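Local coordinates for protein kinase domain-containing protein (Chaetomium thermophilum, PDB 6Z3U) that acts as the CDK7-type kinase of the CAK complex and probably transfers phosphate from ATP to serine and threonine side chains, including those of the RNA polymerase II tail, at residues E181-I184 and R189-Y192; A194-A199 and D394-S399; M203-V208 and R375-H380; P315-E318 and V323-L326; L360-Q365 and K370-R375. All coordinates share one frame; numbering follows the deposited sequence.

Contact 1 of 5, residues E181-I184 and R189-Y192; sequences EMLI and RVRY
V190 points its side chain at the last turn of helix 180-185, where L183 receives it. CB of V190 lies 3.8 Å from L183 O. From there the two methyls part. CG1 sits anti to the backbone N (chi1 169°) and stays over the same oxygen, L183 O. CG2 meets the L183 side chain, touching CD2 at 4.0 Å, and the two side chains cross at about a right angle. The second touch is at I184. The side chain of Y192 crosses I184 obliquely, and its OH comes to 4.0 Å from I184 CG1. That hydroxyl is hydrogen-bonded to L289 O, so the tyrosine ties the loop to helix 276-291 while it touches the isoleucine. W200 packs against L183 and meets the Y192 ring edge-to-face. R292 bonds to I184 O and V190 O, linking the helix end to the loop through its guanidinium. The contact is van der Waals packing across a short loop, with one methyl-to-methyl touch and several carbon–oxygen touches. It is the link between helices D and E in the C-lobe of the protein kinase fold, here helix 180-185 and helix 194-213.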
# COMPACT_ATOMS: atom_id res chain seq x y z
N GLU B 181 8.82 3.42 -24.65
CA GLU B 181 8.66 4.67 -25.37
C GLU B 181 9.80 4.88 -26.36
O GLU B 181 9.57 5.22 -27.53
CB GLU B 181 8.60 5.84 -24.39
CG GLU B 181 8.09 7.13 -25.03
CD GLU B 181 8.84 8.36 -24.54
OE1 GLU B 181 8.26 9.14 -23.75
OE2 GLU B 181 10.01 8.52 -24.94
N MET B 182 11.03 4.67 -25.92
CA MET B 182 12.18 4.92 -26.78
C MET B 182 12.22 3.95 -27.96
O MET B 182 12.69 4.32 -29.04
CB MET B 182 13.48 4.84 -25.98
CG MET B 182 13.70 3.53 -25.25
SD MET B 182 15.18 3.53 -24.21
CE MET B 182 14.96 5.05 -23.27
N LEU B 183 11.73 2.73 -27.78
CA LEU B 183 11.60 1.83 -28.92
C LEU B 183 10.57 2.36 -29.91
O LEU B 183 10.82 2.41 -31.12
CB LEU B 183 11.20 0.43 -28.45
CG LEU B 183 12.24 -0.38 -27.67
CD1 LEU B 183 11.77 -1.82 -27.54
CD2 LEU B 183 13.60 -0.33 -28.32
N ILE B 184 9.41 2.78 -29.41
CA ILE B 184 8.36 3.31 -30.28
C ILE B 184 8.84 4.56 -31.00
O ILE B 184 8.56 4.76 -32.18
CB ILE B 184 7.08 3.58 -29.46
CG1 ILE B 184 6.49 2.25 -28.97
CG2 ILE B 184 6.08 4.37 -30.28
CD1 ILE B 184 5.40 2.39 -27.93
N ARG B 189 15.50 3.20 -36.65
CA ARG B 189 16.35 2.03 -36.45
C ARG B 189 15.64 0.82 -35.86
O ARG B 189 16.09 -0.30 -36.09
CB ARG B 189 17.54 2.42 -35.54
CG ARG B 189 18.32 3.61 -36.07
CD ARG B 189 19.54 3.97 -35.22
NE ARG B 189 19.17 4.44 -33.88
CZ ARG B 189 20.04 4.92 -32.99
NH1 ARG B 189 19.61 5.32 -31.80
NH2 ARG B 189 21.33 5.00 -33.28
N VAL B 190 14.56 1.00 -35.10
CA VAL B 190 13.90 -0.10 -34.41
C VAL B 190 12.72 -0.57 -35.25
O VAL B 190 11.81 0.22 -35.56
CB VAL B 190 13.43 0.31 -33.00
CG1 VAL B 190 12.51 -0.75 -32.43
CG2 VAL B 190 14.62 0.50 -32.09
N ARG B 191 12.70 -1.86 -35.58
CA ARG B 191 11.65 -2.48 -36.37
C ARG B 191 10.94 -3.53 -35.52
O ARG B 191 11.59 -4.45 -35.00
CB ARG B 191 12.21 -3.13 -37.63
CG ARG B 191 12.86 -2.17 -38.62
CD ARG B 191 11.86 -1.69 -39.65
NE ARG B 191 10.96 -0.68 -39.12
CZ ARG B 191 11.30 0.59 -38.93
NH1 ARG B 191 10.42 1.44 -38.44
NH2 ARG B 191 12.52 1.01 -39.24
N TYR B 192 9.62 -3.41 -35.39
CA TYR B 192 8.83 -4.41 -34.68
C TYR B 192 7.50 -4.60 -35.39
O TYR B 192 7.00 -3.70 -36.08
CB TYR B 192 8.60 -4.02 -33.21
CG TYR B 192 7.67 -2.85 -32.96
CD1 TYR B 192 6.29 -3.03 -32.96
CD2 TYR B 192 8.16 -1.58 -32.70
CE1 TYR B 192 5.43 -1.97 -32.72
CE2 TYR B 192 7.32 -0.52 -32.47
CZ TYR B 192 5.95 -0.72 -32.48
OH TYR B 192 5.10 0.33 -32.24

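Contact 2 of 5, residues A194-A199 and D394-S399; sequences AADIKA and DLPKKS
D196, in the first turns of helix 194-213, faces L395 in the extended C-terminal tail, and their CA atoms are 6.5 Å apart. The tail has no regular secondary structure here and lies against the helix through L395 and P396. L395 does most of the touching with one methyl. Its CD2 lies 3.5 Å from D196 OD1 and also rests on D196 CB. The same CD2 reaches A199 CB at 4.0 Å, one turn further along the helix. The side chains of D196 and L395 slide past each other in opposite directions. P396 adds its ring: CD is 3.9 Å from D196 CG, and CG approaches D196 OD2. A chi1 of -60° keeps D196 CG beside its backbone N, where the proline ring meets it. Both carboxylate oxygens have partners beside the contact. OD1 is hydrogen-bonded to T390 OG1, and OD2 to G193 N just before the helix. On the tail, K397 folds back so that NZ bonds to L395 O at 3.2 Å, tilted 31° from the carbonyl plane. W200 and M203 of the helix also pack on L395. The chemistry is therefore mixed. L395 and P396 hold by packing, while T390, which bonds to D196 and to the backbone of A195, gives the tail a polar hold on the same helix a few residues earlier.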
# COMPACT_ATOMS: atom_id res chain seq x y z
N ALA B 194 3.51 -7.13 -35.55
CA ALA B 194 2.33 -7.45 -34.74
C ALA B 194 2.65 -8.48 -33.67
O ALA B 194 2.15 -8.39 -32.55
CB ALA B 194 1.20 -7.94 -35.64
N ALA B 195 3.45 -9.49 -34.01
CA ALA B 195 3.77 -10.52 -33.03
C ALA B 195 4.53 -9.94 -31.84
O ALA B 195 4.41 -10.44 -30.72
CB ALA B 195 4.57 -11.64 -33.68
N ASP B 196 5.32 -8.89 -32.07
CA ASP B 196 6.02 -8.24 -30.97
C ASP B 196 5.06 -7.41 -30.12
O ASP B 196 5.16 -7.39 -28.89
CB ASP B 196 7.15 -7.37 -31.51
CG ASP B 196 8.16 -8.17 -32.30
OD1 ASP B 196 8.51 -9.28 -31.85
OD2 ASP B 196 8.60 -7.70 -33.37
N ILE B 197 4.12 -6.72 -30.77
CA ILE B 197 3.10 -6.00 -30.02
C ILE B 197 2.34 -6.95 -29.11
O ILE B 197 2.09 -6.65 -27.93
CB ILE B 197 2.15 -5.26 -30.99
CG1 ILE B 197 2.94 -4.24 -31.81
CG2 ILE B 197 1.01 -4.59 -30.22
CD1 ILE B 197 2.11 -3.52 -32.86
N LYS B 198 1.97 -8.12 -29.63
CA LYS B 198 1.24 -9.10 -28.83
C LYS B 198 2.07 -9.57 -27.64
O LYS B 198 1.53 -9.83 -26.56
CB LYS B 198 0.83 -10.29 -29.70
CG LYS B 198 -0.01 -11.32 -28.96
CD LYS B 198 -0.43 -12.47 -29.87
CE LYS B 198 -1.46 -12.04 -30.90
NZ LYS B 198 -1.96 -13.18 -31.71
N ALA B 199 3.39 -9.69 -27.82
CA ALA B 199 4.24 -10.11 -26.71
C ALA B 199 4.33 -9.04 -25.64
O ALA B 199 4.23 -9.33 -24.44
CB ALA B 199 5.63 -10.47 -27.23
N ASP B 394 13.72 -12.83 -28.42
CA ASP B 394 13.77 -12.37 -29.80
C ASP B 394 13.17 -10.99 -30.00
O ASP B 394 13.07 -10.53 -31.14
CB ASP B 394 13.05 -13.38 -30.71
CG ASP B 394 13.80 -14.69 -30.84
OD1 ASP B 394 14.69 -14.95 -30.01
OD2 ASP B 394 13.49 -15.46 -31.78
N LEU B 395 12.76 -10.32 -28.92
CA LEU B 395 12.14 -9.01 -29.07
C LEU B 395 13.18 -7.98 -29.50
O LEU B 395 14.38 -8.14 -29.25
CB LEU B 395 11.50 -8.58 -27.75
CG LEU B 395 10.14 -9.20 -27.42
CD1 LEU B 395 9.72 -8.86 -26.00
CD2 LEU B 395 9.08 -8.73 -28.40
N PRO B 396 12.75 -6.90 -30.15
CA PRO B 396 13.70 -5.86 -30.55
C PRO B 396 14.39 -5.22 -29.35
O PRO B 396 13.77 -4.99 -28.30
CB PRO B 396 12.82 -4.84 -31.29
CG PRO B 396 11.63 -5.61 -31.73
CD PRO B 396 11.40 -6.66 -30.69
N LYS B 397 15.68 -4.94 -29.51
CA LYS B 397 16.47 -4.24 -28.52
C LYS B 397 16.70 -2.80 -28.98
O LYS B 397 16.65 -2.49 -30.17
CB LYS B 397 17.83 -4.92 -28.31
CG LYS B 397 17.86 -6.04 -27.26
CD LYS B 397 16.89 -7.17 -27.60
CE LYS B 397 17.01 -8.33 -26.61
NZ LYS B 397 15.79 -9.19 -26.58
N LYS B 398 16.94 -1.91 -28.01
CA LYS B 398 17.28 -0.54 -28.35
C LYS B 398 18.61 -0.52 -29.10
O LYS B 398 19.47 -1.38 -28.91
CB LYS B 398 17.38 0.33 -27.09
CG LYS B 398 18.32 -0.23 -26.04
CD LYS B 398 18.79 0.84 -25.07
CE LYS B 398 19.84 0.28 -24.11
NZ LYS B 398 21.03 -0.26 -24.83
N SER B 399 18.78 0.48 -29.96
CA SER B 399 20.00 0.57 -30.75
C SER B 399 21.19 0.88 -29.85
O SER B 399 22.34 0.80 -30.27
CB SER B 399 19.87 1.64 -31.83
OG SER B 399 21.10 1.82 -32.52

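Contact 3 of 5, residues M203-V208 and R375-H380; sequences MLTRAV and REMLEH
Flat groups take little part where T205 of helix 194-213 meets M377 and L378 of helix 374-378. The one guanidinium among the touching side chains, that of R206, lies beyond the contact, and its NE makes a weak hydrogen bond to P5 O of the RING-type subunit. R206 touches across with its aliphatic root instead: CG lies 3.8 Å from L378 CD2, and the two side chains cross at about a right angle. From CG to NE the arginine is extended (chi3 179°), which carries its charge toward that partner chain. T205 supplies the centre. Its chi1 of -56° puts OG1 beside the backbone N and leaves CG2 anti to it. CG2 enters between two residues, with L378 CD2 at 3.4 Å and M377 CB at 3.7 Å. M377 crosses T205 obliquely, and SD comes to 3.8 Å from T205 CG2. The T205 hydroxyl bonds to M201 O. F6 of the RING-type subunit and W209 both pack on L378. With that hydroxyl engaged inside its own helix, the threonine presents a methyl to the other. This patch thus holds by van der Waals packing, and the R375–E213 salt bridge adds a polar tie between the helices.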
# COMPACT_ATOMS: atom_id res chain seq x y z
N MET B 203 2.67 -8.87 -21.60
CA MET B 203 3.38 -8.51 -20.38
C MET B 203 2.65 -7.40 -19.63
O MET B 203 2.39 -7.51 -18.43
CB MET B 203 4.80 -8.08 -20.73
CG MET B 203 5.64 -9.21 -21.30
SD MET B 203 7.15 -8.64 -22.08
CE MET B 203 7.89 -10.19 -22.58
N LEU B 204 2.31 -6.31 -20.33
CA LEU B 204 1.59 -5.21 -19.70
C LEU B 204 0.28 -5.67 -19.09
O LEU B 204 -0.05 -5.32 -17.95
CB LEU B 204 1.35 -4.10 -20.73
CG LEU B 204 0.42 -2.96 -20.30
CD1 LEU B 204 0.90 -2.35 -19.00
CD2 LEU B 204 0.33 -1.90 -21.39
N THR B 205 -0.49 -6.48 -19.83
CA THR B 205 -1.78 -6.91 -19.32
C THR B 205 -1.62 -7.75 -18.06
O THR B 205 -2.40 -7.62 -17.11
CB THR B 205 -2.53 -7.70 -20.40
OG1 THR B 205 -2.66 -6.89 -21.58
CG2 THR B 205 -3.92 -8.09 -19.92
N ARG B 206 -0.60 -8.61 -18.02
CA ARG B 206 -0.35 -9.38 -16.80
C ARG B 206 0.03 -8.46 -15.64
O ARG B 206 -0.39 -8.69 -14.50
CB ARG B 206 0.74 -10.42 -17.03
CG ARG B 206 0.32 -11.59 -17.92
CD ARG B 206 1.38 -12.69 -17.90
NE ARG B 206 1.00 -13.84 -18.71
CZ ARG B 206 1.36 -14.03 -19.98
NH1 ARG B 206 2.12 -13.14 -20.61
NH2 ARG B 206 0.95 -15.12 -20.62
N ALA B 207 0.80 -7.41 -15.92
CA ALA B 207 1.20 -6.49 -14.86
C ALA B 207 -0.02 -5.79 -14.27
O ALA B 207 -0.21 -5.76 -13.05
CB ALA B 207 2.20 -5.47 -15.40
N VAL B 208 -0.88 -5.22 -15.13
CA VAL B 208 -2.06 -4.54 -14.62
C VAL B 208 -3.02 -5.54 -13.99
O VAL B 208 -3.70 -5.23 -13.01
CB VAL B 208 -2.74 -3.73 -15.74
CG1 VAL B 208 -3.99 -3.05 -15.23
CG2 VAL B 208 -1.78 -2.71 -16.29
N ARG B 375 -8.59 -9.16 -16.02
CA ARG B 375 -8.75 -10.61 -16.09
C ARG B 375 -9.43 -11.02 -17.39
O ARG B 375 -8.96 -11.93 -18.09
CB ARG B 375 -9.54 -11.12 -14.89
CG ARG B 375 -10.19 -12.48 -15.11
CD ARG B 375 -10.76 -13.08 -13.83
NE ARG B 375 -9.73 -13.71 -13.00
CZ ARG B 375 -9.28 -13.24 -11.84
NH1 ARG B 375 -9.75 -12.11 -11.33
NH2 ARG B 375 -8.34 -13.91 -11.18
N GLU B 376 -10.53 -10.36 -17.74
CA GLU B 376 -11.18 -10.64 -19.01
C GLU B 376 -10.19 -10.45 -20.16
O GLU B 376 -10.20 -11.21 -21.13
CB GLU B 376 -12.39 -9.73 -19.20
CG GLU B 376 -13.53 -9.99 -18.23
CD GLU B 376 -14.59 -8.91 -18.30
OE1 GLU B 376 -14.31 -7.84 -18.89
OE2 GLU B 376 -15.70 -9.12 -17.77
N MET B 377 -9.32 -9.45 -20.04
CA MET B 377 -8.36 -9.17 -21.10
C MET B 377 -7.45 -10.37 -21.34
O MET B 377 -7.13 -10.70 -22.49
CB MET B 377 -7.55 -7.93 -20.73
CG MET B 377 -7.07 -7.11 -21.91
SD MET B 377 -6.34 -5.55 -21.40
CE MET B 377 -7.80 -4.68 -20.85
N LEU B 378 -7.02 -11.03 -20.26
CA LEU B 378 -6.07 -12.13 -20.40
C LEU B 378 -6.69 -13.37 -21.04
O LEU B 378 -5.96 -14.18 -21.61
CB LEU B 378 -5.49 -12.50 -19.03
CG LEU B 378 -4.50 -11.50 -18.44
CD1 LEU B 378 -4.14 -11.89 -17.02
CD2 LEU B 378 -3.24 -11.39 -19.30
N GLU B 379 -8.00 -13.54 -20.95
CA GLU B 379 -8.68 -14.68 -21.54
C GLU B 379 -9.19 -14.41 -22.95
O GLU B 379 -9.84 -15.28 -23.54
CB GLU B 379 -9.83 -15.14 -20.64
CG GLU B 379 -9.43 -15.21 -19.16
CD GLU B 379 -10.26 -16.20 -18.37
OE1 GLU B 379 -10.74 -17.20 -18.96
OE2 GLU B 379 -10.44 -15.99 -17.15
N HIS B 380 -8.92 -13.23 -23.50
CA HIS B 380 -9.38 -12.89 -24.84
C HIS B 380 -8.73 -13.80 -25.88
O HIS B 380 -7.70 -14.44 -25.64
CB HIS B 380 -9.06 -11.42 -25.15
CG HIS B 380 -9.84 -10.87 -26.30
ND1 HIS B 380 -9.24 -10.39 -27.44
CD2 HIS B 380 -11.17 -10.72 -26.49
CE1 HIS B 380 -10.16 -9.97 -28.28
NE2 HIS B 380 -11.35 -10.16 -27.73

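Contact 4 of 5, residues P315-E318 and V323-L326; sequences PTEE and VSKL
E317 reaches across to S324 and closes a loop between helix 301-311 and helix 342-349, the region where CMGC kinases carry their family insert. T316 opens this loop with an ST turn: its OG1 accepts from E318 N at 3.2 Å. E317, the middle residue of that turn, bends at chi2 (-72°), which swings its carboxylate over the 3-10 turn 323-325. There OE1 takes two bonds from one residue. S324 N donates to OE1 at 3.0 Å, nearly along the C-O axis of the acid. S324 OG donates to the same OE1 at 2.6 Å, from well above the carboxylate plane. The other oxygen, OE2, is hydrogen-bonded to G322 N. K325 crosses E317 at about a right angle. Its NZ stays 4.0 Å from E317 OE1, beyond a salt bridge, though its charge would probably favour the ionised form of E317. With an alanine here, S324 and G322 would probably lose the carboxylate that receives them, OE1 for S324 and OE2 for G322, leaving the 3-10 turn less firmly tied to the ST turn. Next to these polar groups V323 points toward 315-318, and its CG1 rests 3.6 Å from T316 O. F268 packs on both V323 and P315 and so joins the buried side of the loop to the rest of the domain. The apolar touch between those two is light: P315 CB stands 4.2 Å from V323 CG2.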
# COMPACT_ATOMS: atom_id res chain seq x y z
N PRO B 315 -19.55 10.82 -25.48
CA PRO B 315 -20.31 10.21 -24.38
C PRO B 315 -21.62 10.96 -24.15
O PRO B 315 -21.64 12.19 -24.11
CB PRO B 315 -19.37 10.32 -23.17
CG PRO B 315 -18.45 11.43 -23.51
CD PRO B 315 -18.27 11.39 -25.00
N THR B 316 -22.71 10.21 -24.00
CA THR B 316 -24.03 10.78 -23.81
C THR B 316 -24.77 9.98 -22.74
O THR B 316 -24.34 8.90 -22.33
CB THR B 316 -24.84 10.78 -25.10
OG1 THR B 316 -25.17 9.43 -25.46
CG2 THR B 316 -24.05 11.43 -26.23
N GLU B 317 -25.90 10.54 -22.29
CA GLU B 317 -26.75 9.84 -21.34
C GLU B 317 -27.27 8.52 -21.90
O GLU B 317 -27.69 7.65 -21.13
CB GLU B 317 -27.93 10.72 -20.94
CG GLU B 317 -27.56 11.88 -20.05
CD GLU B 317 -27.21 11.44 -18.64
OE1 GLU B 317 -26.15 11.87 -18.13
OE2 GLU B 317 -27.98 10.65 -18.06
N GLU B 318 -27.27 8.36 -23.23
CA GLU B 318 -27.76 7.12 -23.83
C GLU B 318 -26.76 5.99 -23.67
O GLU B 318 -27.13 4.88 -23.25
CB GLU B 318 -28.06 7.35 -25.32
CG GLU B 318 -29.33 8.16 -25.58
CD GLU B 318 -29.30 9.54 -24.96
OE1 GLU B 318 -30.29 9.91 -24.29
OE2 GLU B 318 -28.28 10.25 -25.13
N VAL B 323 -23.57 10.36 -17.08
CA VAL B 323 -22.28 10.95 -17.42
C VAL B 323 -22.34 12.47 -17.26
O VAL B 323 -21.41 13.08 -16.71
CB VAL B 323 -21.86 10.55 -18.85
CG1 VAL B 323 -22.85 11.08 -19.87
CG2 VAL B 323 -20.45 11.04 -19.15
N SER B 324 -23.43 13.09 -17.70
CA SER B 324 -23.57 14.54 -17.61
C SER B 324 -23.66 15.04 -16.17
O SER B 324 -23.69 16.25 -15.95
CB SER B 324 -24.81 14.99 -18.38
OG SER B 324 -25.98 14.42 -17.84
N LYS B 325 -23.73 14.13 -15.19
CA LYS B 325 -23.80 14.50 -13.78
C LYS B 325 -22.44 14.44 -13.09
O LYS B 325 -22.37 14.60 -11.87
CB LYS B 325 -24.79 13.58 -13.05
CG LYS B 325 -26.13 13.44 -13.75
CD LYS B 325 -26.82 14.78 -13.94
CE LYS B 325 -28.29 14.61 -14.28
NZ LYS B 325 -28.50 13.78 -15.50
N LEU B 326 -21.37 14.20 -13.84
CA LEU B 326 -20.05 14.11 -13.23
C LEU B 326 -19.58 15.49 -12.75
O LEU B 326 -19.98 16.51 -13.31
CB LEU B 326 -19.04 13.53 -14.21
CG LEU B 326 -18.63 12.05 -14.14
CD1 LEU B 326 -19.26 11.28 -12.99
CD2 LEU B 326 -18.95 11.36 -15.46

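Contact 5 of 5, residues L360-Q365 and K370-R375; sequences LWRTLQ and KRITAR
R371 runs straight to CD and then bends at chi3 (-67°), which turns the edge of its guanidinium onto Q365 O. Two nitrogens grip that one oxygen side-on, NE at 2.7 Å and NH2 at 3.0 Å from Q365 O, and both lie in the carbonyl plane. Q365 bends at chi2 (-62°), and its amide folds back over the helix end. Its NE2 lies over the centre of one face of the W361 ring and donates to W361 O at 2.8 Å. Its OE1 accepts from K370 NZ, which comes from above the carbonyl plane, 2.6 Å away. I372 N closes the turn with a bond to R362 O, and I372 CG2 lies beside T363 CG2 at 3.7 Å. R371 NH2 also forms a salt bridge with E265, the glutamate–arginine pair known across protein kinases. A methionine in place of R371 would probably leave Q365 O without both its donors and E265 without its charged mate. R371 NH1 bonds to A276 O at the start of helix 276-291. The turn thus joins helix 353-363 to helix 374-378 and fastens both to helices 264-267 and 276-291.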
# COMPACT_ATOMS: atom_id res chain seq x y z
N LEU B 360 -8.71 -4.05 -28.57
CA LEU B 360 -8.51 -2.60 -28.48
C LEU B 360 -9.83 -1.89 -28.23
O LEU B 360 -9.93 -1.01 -27.37
CB LEU B 360 -7.85 -2.09 -29.76
CG LEU B 360 -6.96 -0.84 -29.70
CD1 LEU B 360 -7.13 -0.02 -30.98
CD2 LEU B 360 -7.22 0.03 -28.49
N TRP B 361 -10.86 -2.26 -28.98
CA TRP B 361 -12.15 -1.59 -28.87
C TRP B 361 -12.80 -1.81 -27.51
O TRP B 361 -13.47 -0.91 -26.99
CB TRP B 361 -13.07 -2.08 -29.99
CG TRP B 361 -14.46 -1.54 -29.93
CD1 TRP B 361 -14.88 -0.32 -30.35
CD2 TRP B 361 -15.62 -2.22 -29.44
NE1 TRP B 361 -16.24 -0.19 -30.15
CE2 TRP B 361 -16.71 -1.35 -29.59
CE3 TRP B 361 -15.84 -3.48 -28.88
CZ2 TRP B 361 -18.00 -1.69 -29.20
CZ3 TRP B 361 -17.12 -3.82 -28.50
CH2 TRP B 361 -18.18 -2.93 -28.66
N ARG B 362 -12.60 -2.99 -26.91
CA ARG B 362 -13.19 -3.24 -25.60
C ARG B 362 -12.49 -2.44 -24.51
O ARG B 362 -13.12 -2.09 -23.51
CB ARG B 362 -13.15 -4.73 -25.27
CG ARG B 362 -14.00 -5.59 -26.20
CD ARG B 362 -14.23 -6.98 -25.62
NE ARG B 362 -14.72 -7.92 -26.62
CZ ARG B 362 -15.99 -8.01 -27.02
NH1 ARG B 362 -16.91 -7.20 -26.50
NH2 ARG B 362 -16.34 -8.90 -27.94
N THR B 363 -11.20 -2.15 -24.67
CA THR B 363 -10.48 -1.36 -23.68
C THR B 363 -10.83 0.12 -23.74
O THR B 363 -10.57 0.84 -22.78
CB THR B 363 -8.97 -1.52 -23.84
OG1 THR B 363 -8.57 -0.98 -25.11
CG2 THR B 363 -8.56 -2.98 -23.76
N LEU B 364 -11.40 0.58 -24.85
CA LEU B 364 -11.72 1.99 -25.04
C LEU B 364 -13.22 2.23 -25.05
O LEU B 364 -13.75 3.01 -25.85
CB LEU B 364 -11.09 2.51 -26.33
CG LEU B 364 -9.57 2.32 -26.44
CD1 LEU B 364 -9.03 2.97 -27.71
CD2 LEU B 364 -8.86 2.86 -25.21
N GLN B 365 -13.94 1.53 -24.17
CA GLN B 365 -15.36 1.81 -23.97
C GLN B 365 -15.51 3.05 -23.10
O GLN B 365 -14.85 3.18 -22.07
CB GLN B 365 -16.05 0.61 -23.31
CG GLN B 365 -16.08 -0.63 -24.18
CD GLN B 365 -16.86 -0.41 -25.46
OE1 GLN B 365 -18.08 -0.24 -25.43
NE2 GLN B 365 -16.16 -0.41 -26.58
N LYS B 370 -18.87 -0.91 -18.82
CA LYS B 370 -18.81 -1.85 -19.94
C LYS B 370 -17.40 -1.99 -20.51
O LYS B 370 -17.22 -2.68 -21.52
CB LYS B 370 -19.78 -1.41 -21.05
CG LYS B 370 -19.47 -0.06 -21.69
CD LYS B 370 -20.67 0.48 -22.49
CE LYS B 370 -20.35 1.81 -23.18
NZ LYS B 370 -19.51 1.66 -24.41
N ARG B 371 -16.41 -1.36 -19.89
CA ARG B 371 -15.02 -1.54 -20.30
C ARG B 371 -14.52 -2.89 -19.81
O ARG B 371 -14.82 -3.32 -18.70
CB ARG B 371 -14.16 -0.42 -19.72
CG ARG B 371 -12.99 0.00 -20.58
CD ARG B 371 -12.33 1.25 -20.01
NE ARG B 371 -13.22 2.42 -20.11
CZ ARG B 371 -13.11 3.52 -19.37
NH1 ARG B 371 -12.15 3.62 -18.46
NH2 ARG B 371 -13.96 4.52 -19.54
N ILE B 372 -13.72 -3.56 -20.65
CA ILE B 372 -13.21 -4.87 -20.28
C ILE B 372 -12.29 -4.75 -19.07
O ILE B 372 -11.67 -3.71 -18.83
CB ILE B 372 -12.48 -5.52 -21.48
CG1 ILE B 372 -12.06 -6.95 -21.14
CG2 ILE B 372 -11.27 -4.69 -21.88
CD1 ILE B 372 -11.49 -7.71 -22.31
N THR B 373 -12.23 -5.82 -18.28
CA THR B 373 -11.36 -5.87 -17.11
C THR B 373 -10.03 -6.54 -17.48
O THR B 373 -9.88 -7.14 -18.54
CB THR B 373 -12.03 -6.64 -15.98
OG1 THR B 373 -12.14 -8.02 -16.33
CG2 THR B 373 -13.42 -6.07 -15.71
N ALA B 374 -9.06 -6.42 -16.57
CA ALA B 374 -7.75 -7.01 -16.84
C ALA B 374 -7.83 -8.53 -16.91
O ALA B 374 -7.19 -9.14 -17.78
CB ALA B 374 -6.75 -6.57 -15.77
N ARG B 375 -8.59 -9.16 -16.02
CA ARG B 375 -8.75 -10.61 -16.09
C ARG B 375 -9.43 -11.02 -17.39
O ARG B 375 -8.96 -11.93 -18.09
CB ARG B 375 -9.54 -11.12 -14.89
CG ARG B 375 -10.19 -12.48 -15.11
CD ARG B 375 -10.76 -13.08 -13.83
NE ARG B 375 -9.73 -13.71 -13.00
CZ ARG B 375 -9.28 -13.24 -11.84
NH1 ARG B 375 -9.75 -12.11 -11.33
NH2 ARG B 375 -8.34 -13.91 -11.18

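How the contacts relate
Contacts 1, 3 and 5 are largely buried in the C-lobe, while contacts 2 and 4 are part open. Helix 194-213 serves contacts 2 and 3 at different points along its length, and M203 touches L395 between them. Contact 1 borders contact 2, where Y192 packs on I197 and L183 on K398. Contacts 3 and 5 share R375 and helix 374-378, and M377 lies on T363 and I372. Contact 4 stands apart, its centre about 19 Å from that of contact 5. Chemistry does not simply follow burial: buried contact 5 and part-open contact 4 both use side-chain hydrogen bonds, whereas contacts 1 to 3 have none across their segments.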